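Local coordinates for cell division control protein 45 cdc45 putative (Entamoeba histolytica, PDB 6CC2), which probably acts as the Cdc45 subunit of the replicative helicase, supporting DNA unwinding in the amoeba during chromosome replication, at residues 368-373 with 443-448; 405-410 with 448-453. All blocks are in the same frame, centred on the assembly; numbering follows the deposited sequence. Where two conformers were deposited one is given.

Contact 1: residues 368-373 with 443-448; sequences DEPDQN and TPYKAL
A surface contact, part aromatic packing and part salt bridge, sets Tyr445 and Lys446 in the first turn of helix 444-462 against the loop between helices 354-364 and 374-385. Tyr445 provides the apolar half. Its CG lies between the backbone N and the carbonyl carbon (chi1 61°), a torsion that swings the ring out to the loop. There one face lies against the backbone of Glu369, whose C sits 3.7 Å above the ring plane and off toward the rim. On the opposite face, within its own segment, the ring carries Thr443 OG1. The phenol end reaches the proline ring, with Tyr445 OH 3.1 Å from Pro370 CD, and the two groups meet obliquely.

Helix 444-462 belongs to the beta-alpha-beta crossover that joins parallel strands 427-432 and 468-474, and Leu448 rests on Val483 and Val521 of the same sheet. The loop meets this helix on a different side from the one that rests on the sheet.

Lys446, its chain bent at chi2, brings NZ to 2.7 Å from Asp368 OD1 in a salt bridge, arriving from above the carboxylate plane, about 40° out of it. Gln449 NE2 probably donates to OD1 as well, which would help keep the carboxylate charged. A water beside Lys446 NZ also lies 3.1 Å from Asp368 O, to which it can donate. Behind these groups the loop is braced by itself: Gln372 N bonds to Glu369 O (3.0 Å) in a type I turn, and Asp368 N donates to Gln372 OE1 at 2.8 Å.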
ATOM      1  N   ASP A 368       9.053  10.788   3.302  1.00 21.54           N
ATOM      2  CA  ASP A 368      10.124  10.493   4.252  1.00 22.80           C
ATOM      3  C   ASP A 368      11.123  11.636   4.384  1.00 27.14           C
ATOM      4  O   ASP A 368      12.174  11.458   5.015  1.00 31.52           O
ATOM      5  CB  ASP A 368      10.838   9.207   3.846  1.00 26.12           C
ATOM      6  CG  ASP A 368      11.708   8.640   4.948  1.00 33.25           C
ATOM      7  OD1 ASP A 368      11.225   8.516   6.109  1.00 29.15           O
ATOM      8  OD2 ASP A 368      12.880   8.313   4.650  1.00 34.21           O
ATOM      9  N   GLU A 369      10.846  12.780   3.779  1.00 22.51           N
ATOM     10  CA  GLU A 369      11.584  14.013   3.991  1.00 22.80           C
ATOM     11  C   GLU A 369      10.567  15.135   4.064  1.00 21.24           C
ATOM     12  O   GLU A 369       9.459  15.016   3.532  1.00 21.98           O
ATOM     13  CB  GLU A 369      12.599  14.291   2.872  1.00 31.80           C
ATOM     14  CG  GLU A 369      13.655  13.217   2.702  1.00 41.08           C
ATOM     15  CD  GLU A 369      14.642  13.165   3.857  1.00 55.38           C
ATOM     16  OE1 GLU A 369      14.554  14.018   4.759  1.00 58.63           O
ATOM     17  OE2 GLU A 369      15.506  12.266   3.855  1.00 58.66           O
ATOM     18  N   PRO A 370      10.924  16.257   4.691  1.00 25.06           N
ATOM     19  CA  PRO A 370       9.938  17.327   4.877  1.00 24.95           C
ATOM     20  C   PRO A 370       9.383  17.880   3.577  1.00 26.70           C
ATOM     21  O   PRO A 370       8.243  18.352   3.562  1.00 28.16           O
ATOM     22  CB  PRO A 370      10.730  18.402   5.650  1.00 26.46           C
ATOM     23  CG  PRO A 370      11.818  17.679   6.313  1.00 33.07           C
ATOM     24  CD  PRO A 370      12.187  16.527   5.405  1.00 29.97           C
ATOM     25  N   ASP A 371      10.159  17.855   2.493  1.00 25.87           N
ATOM     26  CA  ASP A 371       9.676  18.403   1.230  1.00 30.08           C
ATOM     27  C   ASP A 371       9.016  17.370   0.327  1.00 27.96           C
ATOM     28  O   ASP A 371       8.707  17.696  -0.834  1.00 32.09           O
ATOM     29  CB  ASP A 371      10.821  19.089   0.473  1.00 31.33           C
ATOM     30  CG  ASP A 371      11.869  18.114  -0.002  1.00 35.09           C
ATOM     31  OD1 ASP A 371      11.770  16.914   0.309  1.00 34.93           O
ATOM     32  OD2 ASP A 371      12.813  18.571  -0.701  1.00 36.83           O
ATOM     33  N   GLN A 372       8.797  16.143   0.806  1.00 22.38           N
ATOM     34  CA  GLN A 372       8.102  15.124   0.046  1.00 21.87           C
ATOM     35  C   GLN A 372       6.604  15.218   0.302  1.00 25.06           C
ATOM     36  O   GLN A 372       6.163  15.456   1.429  1.00 28.51           O
ATOM     37  CB  GLN A 372       8.628  13.733   0.401  1.00 23.88           C
ATOM     38  CG  GLN A 372      10.032  13.492  -0.149  1.00 24.63           C
ATOM     39  CD  GLN A 372      10.604  12.129   0.163  1.00 24.46           C
ATOM     40  OE1 GLN A 372       9.945  11.253   0.727  1.00 24.30           O
ATOM     41  NE2 GLN A 372      11.873  11.944  -0.199  1.00 26.67           N
ATOM     42  N   ASN A 373       5.828  15.051  -0.760  1.00 21.63           N
ATOM     43  CA  ASN A 373       4.378  15.043  -0.665  1.00 22.69           C
ATOM     44  C   ASN A 373       3.851  14.151  -1.783  1.00 21.29           C
ATOM     45  O   ASN A 373       4.568  13.849  -2.741  1.00 22.22           O
ATOM     46  CB  ASN A 373       3.793  16.448  -0.802  1.00 28.04           C
ATOM     47  CG  ASN A 373       4.292  17.153  -2.034  1.00 30.56           C
ATOM     48  OD1 ASN A 373       3.853  16.876  -3.126  1.00 30.73           O
ATOM     49  ND2 ASN A 373       5.277  18.046  -1.859  1.00 37.08           N
ATOM     50  N   THR A 443       8.623  14.466  13.808  1.00 21.50           N
ATOM     51  CA  THR A 443       8.015  15.065  12.616  1.00 25.52           C
ATOM     52  C   THR A 443       6.843  14.212  12.149  1.00 24.42           C
ATOM     53  O   THR A 443       6.896  12.983  12.234  1.00 23.76           O
ATOM     54  CB  THR A 443       9.031  15.192  11.482  1.00 33.67           C
ATOM     55  OG1 THR A 443       9.415  13.882  11.046  1.00 38.58           O
ATOM     56  CG2 THR A 443      10.252  15.979  11.926  1.00 34.88           C
ATOM     57  N   PRO A 444       5.774  14.825  11.633  1.00 24.84           N
ATOM     58  CA  PRO A 444       4.609  14.018  11.256  1.00 21.36           C
ATOM     59  C   PRO A 444       4.922  12.907  10.254  1.00 18.89           C
ATOM     60  O   PRO A 444       4.415  11.797  10.425  1.00 22.33           O
ATOM     61  CB  PRO A 444       3.642  15.058  10.661  1.00 28.03           C
ATOM     62  CG  PRO A 444       3.991  16.329  11.414  1.00 32.58           C
ATOM     63  CD  PRO A 444       5.499  16.280  11.562  1.00 30.82           C
ATOM     64  N   TYR A 445       5.718  13.172   9.222  1.00 21.34           N
ATOM     65  CA  TYR A 445       5.934  12.125   8.220  1.00 22.75           C
ATOM     66  C   TYR A 445       6.680  10.925   8.803  1.00 24.54           C
ATOM     67  O   TYR A 445       6.414   9.791   8.399  1.00 23.88           O
ATOM     68  CB  TYR A 445       6.657  12.685   7.006  1.00 24.33           C
ATOM     69  CG  TYR A 445       8.030  13.262   7.256  1.00 31.47           C
ATOM     70  CD1 TYR A 445       8.197  14.579   7.669  1.00 35.89           C
ATOM     71  CD2 TYR A 445       9.162  12.489   7.071  1.00 37.49           C
ATOM     72  CE1 TYR A 445       9.446  15.085   7.893  1.00 32.23           C
ATOM     73  CE2 TYR A 445      10.407  13.004   7.287  1.00 36.04           C
ATOM     74  CZ  TYR A 445      10.543  14.290   7.705  1.00 35.23           C
ATOM     75  OH  TYR A 445      11.817  14.794   7.933  1.00 50.59           O
ATOM     76  N   LYS A 446       7.573  11.139   9.773  1.00 21.88           N
ATOM     77  CA  LYS A 446       8.213  10.014  10.452  1.00 18.93           C
ATOM     78  C   LYS A 446       7.283   9.349  11.462  1.00 18.95           C
ATOM     79  O   LYS A 446       7.229   8.117  11.554  1.00 18.51           O
ATOM     80  CB  LYS A 446       9.494  10.486  11.153  1.00 22.98           C
ATOM     81  CG  LYS A 446      10.572  11.022  10.248  1.00 30.52           C
ATOM     82  CD  LYS A 446      11.171   9.937   9.394  1.00 42.54           C
ATOM     83  CE  LYS A 446      12.479  10.396   8.765  1.00 55.98           C
ATOM     84  NZ  LYS A 446      13.080   9.333   7.904  1.00 63.65           N
ATOM     85  N   ALA A 447       6.593  10.144  12.279  1.00 18.64           N
ATOM     86  CA  ALA A 447       5.653   9.587  13.243  1.00 17.56           C
ATOM     87  C   ALA A 447       4.602   8.729  12.554  1.00 18.40           C
ATOM     88  O   ALA A 447       4.227   7.686  13.078  1.00 19.51           O
ATOM     89  CB  ALA A 447       4.996  10.709  14.050  1.00 18.97           C
ATOM     90  N   LEU A 448       4.119   9.167  11.376  1.00 17.57           N
ATOM     91  CA  LEU A 448       3.108   8.395  10.651  1.00 18.04           C
ATOM     92  C   LEU A 448       3.652   7.018  10.283  1.00 19.71           C
ATOM     93  O   LEU A 448       2.948   6.008  10.400  1.00 17.54           O
ATOM     94  CB  LEU A 448       2.675   9.139   9.401  1.00 22.28           C
ATOM     95  CG  LEU A 448       1.666  10.276   9.570  1.00 32.95           C
ATOM     96  CD1 LEU A 448       1.721  11.250   8.395  1.00 40.18           C
ATOM     97  CD2 LEU A 448       0.268   9.691   9.730  1.00 32.81           C
TER
HETATM   98  O   HOH W   1      14.740  10.476   6.409  1.00 50.26           O

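Contact 2: residues 405-410 with 448-453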
ATOM      1  N   LYS A 405      14.671  -1.025   8.643  1.00 19.06           N
ATOM      2  CA  LYS A 405      15.652  -1.200   9.709  1.00 20.29           C
ATOM      3  C   LYS A 405      15.410  -0.205  10.840  1.00 19.95           C
ATOM      4  O   LYS A 405      15.506  -0.558  12.017  1.00 23.14           O
ATOM      5  CB  LYS A 405      17.062  -1.058   9.147  1.00 21.87           C
ATOM      6  CG  LYS A 405      17.455  -2.266   8.286  1.00 25.78           C
ATOM      7  CD  LYS A 405      18.744  -2.035   7.507  1.00 36.43           C
ATOM      8  CE  LYS A 405      19.954  -2.115   8.378  1.00 45.78           C
ATOM      9  NZ  LYS A 405      21.194  -2.130   7.546  1.00 51.11           N
ATOM     10  N   ASN A 406      15.089   1.042  10.491  0.57 20.25           N
ATOM     11  CA  ASN A 406      14.841   2.060  11.504  0.57 22.18           C
ATOM     12  C   ASN A 406      13.549   1.781  12.268  0.57 22.83           C
ATOM     13  O   ASN A 406      13.509   1.904  13.505  0.57 25.40           O
ATOM     14  CB  ASN A 406      14.783   3.436  10.842  0.57 24.77           C
ATOM     15  CG  ASN A 406      14.622   4.552  11.842  0.57 33.60           C
ATOM     16  OD1 ASN A 406      15.053   4.441  12.990  0.57 48.07           O
ATOM     17  ND2 ASN A 406      13.993   5.641  11.412  0.57 35.06           N
ATOM     18  N   LEU A 407      12.486   1.424  11.550  1.00 20.20           N
ATOM     19  CA  LEU A 407      11.182   1.229  12.184  1.00 19.81           C
ATOM     20  C   LEU A 407      11.178   0.007  13.096  1.00 20.29           C
ATOM     21  O   LEU A 407      10.681   0.072  14.228  1.00 20.76           O
ATOM     22  CB  LEU A 407      10.105   1.102  11.115  1.00 19.82           C
ATOM     23  CG  LEU A 407       9.842   2.372  10.329  1.00 24.17           C
ATOM     24  CD1 LEU A 407       8.988   2.065   9.107  1.00 26.41           C
ATOM     25  CD2 LEU A 407       9.169   3.410  11.232  1.00 26.13           C
ATOM     26  N   VAL A 408      11.724  -1.120  12.623  1.00 20.99           N
ATOM     27  CA  VAL A 408      11.742  -2.337  13.437  1.00 23.04           C
ATOM     28  C   VAL A 408      12.561  -2.117  14.700  1.00 26.30           C
ATOM     29  O   VAL A 408      12.136  -2.465  15.812  1.00 28.16           O
ATOM     30  CB  VAL A 408      12.267  -3.526  12.610  1.00 24.89           C
ATOM     31  CG1 VAL A 408      12.611  -4.712  13.542  1.00 29.66           C
ATOM     32  CG2 VAL A 408      11.260  -3.936  11.589  1.00 24.29           C
ATOM     33  N   GLU A 409      13.740  -1.507  14.556  1.00 25.81           N
ATOM     34  CA  GLU A 409      14.581  -1.257  15.725  1.00 29.92           C
ATOM     35  C   GLU A 409      13.848  -0.405  16.759  1.00 28.33           C
ATOM     36  O   GLU A 409      13.791  -0.749  17.949  1.00 29.61           O
ATOM     37  CB  GLU A 409      15.881  -0.580  15.295  1.00 37.20           C
ATOM     38  CG  GLU A 409      16.803  -0.212  16.462  1.00 55.96           C
ATOM     39  CD  GLU A 409      18.084   0.457  16.001  1.00 67.95           C
ATOM     40  OE1 GLU A 409      19.122  -0.234  15.933  1.00 71.06           O
ATOM     41  OE2 GLU A 409      18.045   1.670  15.698  1.00 71.33           O
ATOM     42  N   THR A 410      13.301   0.745  16.328  1.00 25.37           N
ATOM     43  CA  THR A 410      12.574   1.595  17.265  1.00 27.37           C
ATOM     44  C   THR A 410      11.333   0.881  17.791  1.00 26.44           C
ATOM     45  O   THR A 410      11.031   0.938  18.994  1.00 25.86           O
ATOM     46  CB  THR A 410      12.171   2.898  16.562  1.00 31.59           C
ATOM     47  OG1 THR A 410      13.329   3.552  16.035  1.00 37.65           O
ATOM     48  CG2 THR A 410      11.448   3.848  17.523  1.00 31.61           C
ATOM     49  N   LEU A 448       4.119   9.167  11.376  1.00 17.57           N
ATOM     50  CA  LEU A 448       3.108   8.395  10.651  1.00 18.04           C
ATOM     51  C   LEU A 448       3.652   7.018  10.283  1.00 19.71           C
ATOM     52  O   LEU A 448       2.948   6.008  10.400  1.00 17.54           O
ATOM     53  CB  LEU A 448       2.675   9.139   9.401  1.00 22.28           C
ATOM     54  CG  LEU A 448       1.666  10.276   9.570  1.00 32.95           C
ATOM     55  CD1 LEU A 448       1.721  11.250   8.395  1.00 40.18           C
ATOM     56  CD2 LEU A 448       0.268   9.691   9.730  1.00 32.81           C
ATOM     57  N   GLN A 449       4.917   6.960   9.859  1.00 19.23           N
ATOM     58  CA  GLN A 449       5.493   5.665   9.503  1.00 18.44           C
ATOM     59  C   GLN A 449       5.615   4.769  10.715  1.00 19.22           C
ATOM     60  O   GLN A 449       5.380   3.559  10.633  1.00 18.51           O
ATOM     61  CB  GLN A 449       6.864   5.865   8.845  1.00 18.39           C
ATOM     62  CG  GLN A 449       6.793   6.567   7.517  1.00 21.55           C
ATOM     63  CD  GLN A 449       8.149   6.710   6.913  1.00 24.02           C
ATOM     64  OE1 GLN A 449       8.775   5.726   6.518  1.00 26.04           O
ATOM     65  NE2 GLN A 449       8.625   7.931   6.847  1.00 23.73           N
ATOM     66  N   LEU A 450       6.006   5.347  11.857  1.00 18.89           N
ATOM     67  CA  LEU A 450       6.129   4.550  13.072  1.00 18.79           C
ATOM     68  C   LEU A 450       4.772   4.077  13.554  1.00 18.09           C
ATOM     69  O   LEU A 450       4.622   2.924  13.971  1.00 19.14           O
ATOM     70  CB  LEU A 450       6.857   5.371  14.144  1.00 17.87           C
ATOM     71  CG  LEU A 450       7.088   4.647  15.470  1.00 19.02           C
ATOM     72  CD1 LEU A 450       7.899   3.368  15.234  1.00 24.92           C
ATOM     73  CD2 LEU A 450       7.828   5.545  16.450  1.00 21.70           C
ATOM     74  N   ALA A 451       3.753   4.945  13.487  1.00 17.13           N
ATOM     75  CA  ALA A 451       2.414   4.533  13.901  1.00 18.47           C
ATOM     76  C   ALA A 451       1.916   3.360  13.058  1.00 21.05           C
ATOM     77  O   ALA A 451       1.296   2.432  13.590  1.00 19.30           O
ATOM     78  CB  ALA A 451       1.439   5.698  13.790  1.00 20.05           C
ATOM     79  N   GLN A 452       2.148   3.409  11.738  1.00 18.65           N
ATOM     80  CA  GLN A 452       1.736   2.322  10.856  1.00 18.67           C
ATOM     81  C   GLN A 452       2.439   1.029  11.222  1.00 20.87           C
ATOM     82  O   GLN A 452       1.817  -0.039  11.271  1.00 19.44           O
ATOM     83  CB  GLN A 452       2.015   2.682   9.404  1.00 21.61           C
ATOM     84  CG  GLN A 452       1.691   1.562   8.426  1.00 35.14           C
ATOM     85  CD  GLN A 452       1.724   2.029   6.979  1.00 52.55           C
ATOM     86  OE1 GLN A 452       1.841   3.221   6.701  1.00 61.32           O
ATOM     87  NE2 GLN A 452       1.619   1.086   6.056  1.00 55.59           N
ATOM     88  N   PHE A 453       3.740   1.105  11.480  1.00 18.95           N
ATOM     89  CA  PHE A 453       4.475  -0.081  11.889  1.00 16.69           C
ATOM     90  C   PHE A 453       3.931  -0.634  13.201  1.00 16.45           C
ATOM     91  O   PHE A 453       3.748  -1.855  13.349  1.00 18.42           O
ATOM     92  CB  PHE A 453       5.972   0.214  12.006  1.00 17.91           C
ATOM     93  CG  PHE A 453       6.738  -0.953  12.544  1.00 19.81           C
ATOM     94  CD1 PHE A 453       7.135  -1.976  11.689  1.00 23.61           C
ATOM     95  CD2 PHE A 453       6.978  -1.081  13.892  1.00 21.11           C
ATOM     96  CE1 PHE A 453       7.798  -3.077  12.180  1.00 24.34           C
ATOM     97  CE2 PHE A 453       7.645  -2.181  14.385  1.00 21.66           C
ATOM     98  CZ  PHE A 453       8.041  -3.182  13.528  1.00 22.48           C
TER
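Leu407 and Phe453 pack together where helix 393-417 crosses helix 444-462, a helix-helix packing between the long helix leading into the mixed sheet and the crossover helix on that sheet. The axes of segments 405-410 and 448-453 come within 9.9 Å at a crossing angle of -61°, and no hydrogen bond spans them.

Packing is tightest around two groups. Leu407 sends CD2 down to the backbone of the partner helix, 3.7 Å from Leu450 CA. Next to it the Phe453 ring, with CG anti to the backbone N (chi1 175°), reaches the other helix and lays one face over the peptide following Leu407: Leu407 O stands 3.7 Å above the ring plane, toward its rim. At the far end of the ring Val408 CG2 meets Phe453 CE1 at 3.6 Å, and Val408 is backed by Phe272 and Trp284.

The flanks are looser. Toward the partly exposed side, Gln449 CB lies 4.1 Å from Leu407 CD2 and the backbone Gln449 O closer, at 3.8 Å; its amide turns to Asp368. On the other flank Leu450 CD2 and Thr410 CG2 are 4.1 Å apart, their side chains crossing at about a right angle, with Phe441 touching both residues. The Thr410 hydroxyl turns back on its own helix: OG1 donates to Asn406 O at 3.0 Å, reaching it from the opposite face of the carbonyl plane to Thr410 N.

Contacts 1 and 2 follow one another along helix 444-462, sharing Leu448, with their centres 13 Å apart. Gln449 ties them directly: the probable bond from its NE2 to Asp368 OD1 spans 2.8 Å, and NE2 also donates to Tyr445 O, so an amide rooted in contact 2 helps position the carboxylate used in contact 1. In sequence the segments alternate; in space, helix 444-462 receives both the loop before helix 374-385 and helix 393-417. Contact 1 lies at the surface and mixes a salt bridge with aromatic packing; contact 2 is apolar and buried, though their centres lie similarly far from the chain's centre, about 17 and 15 Å.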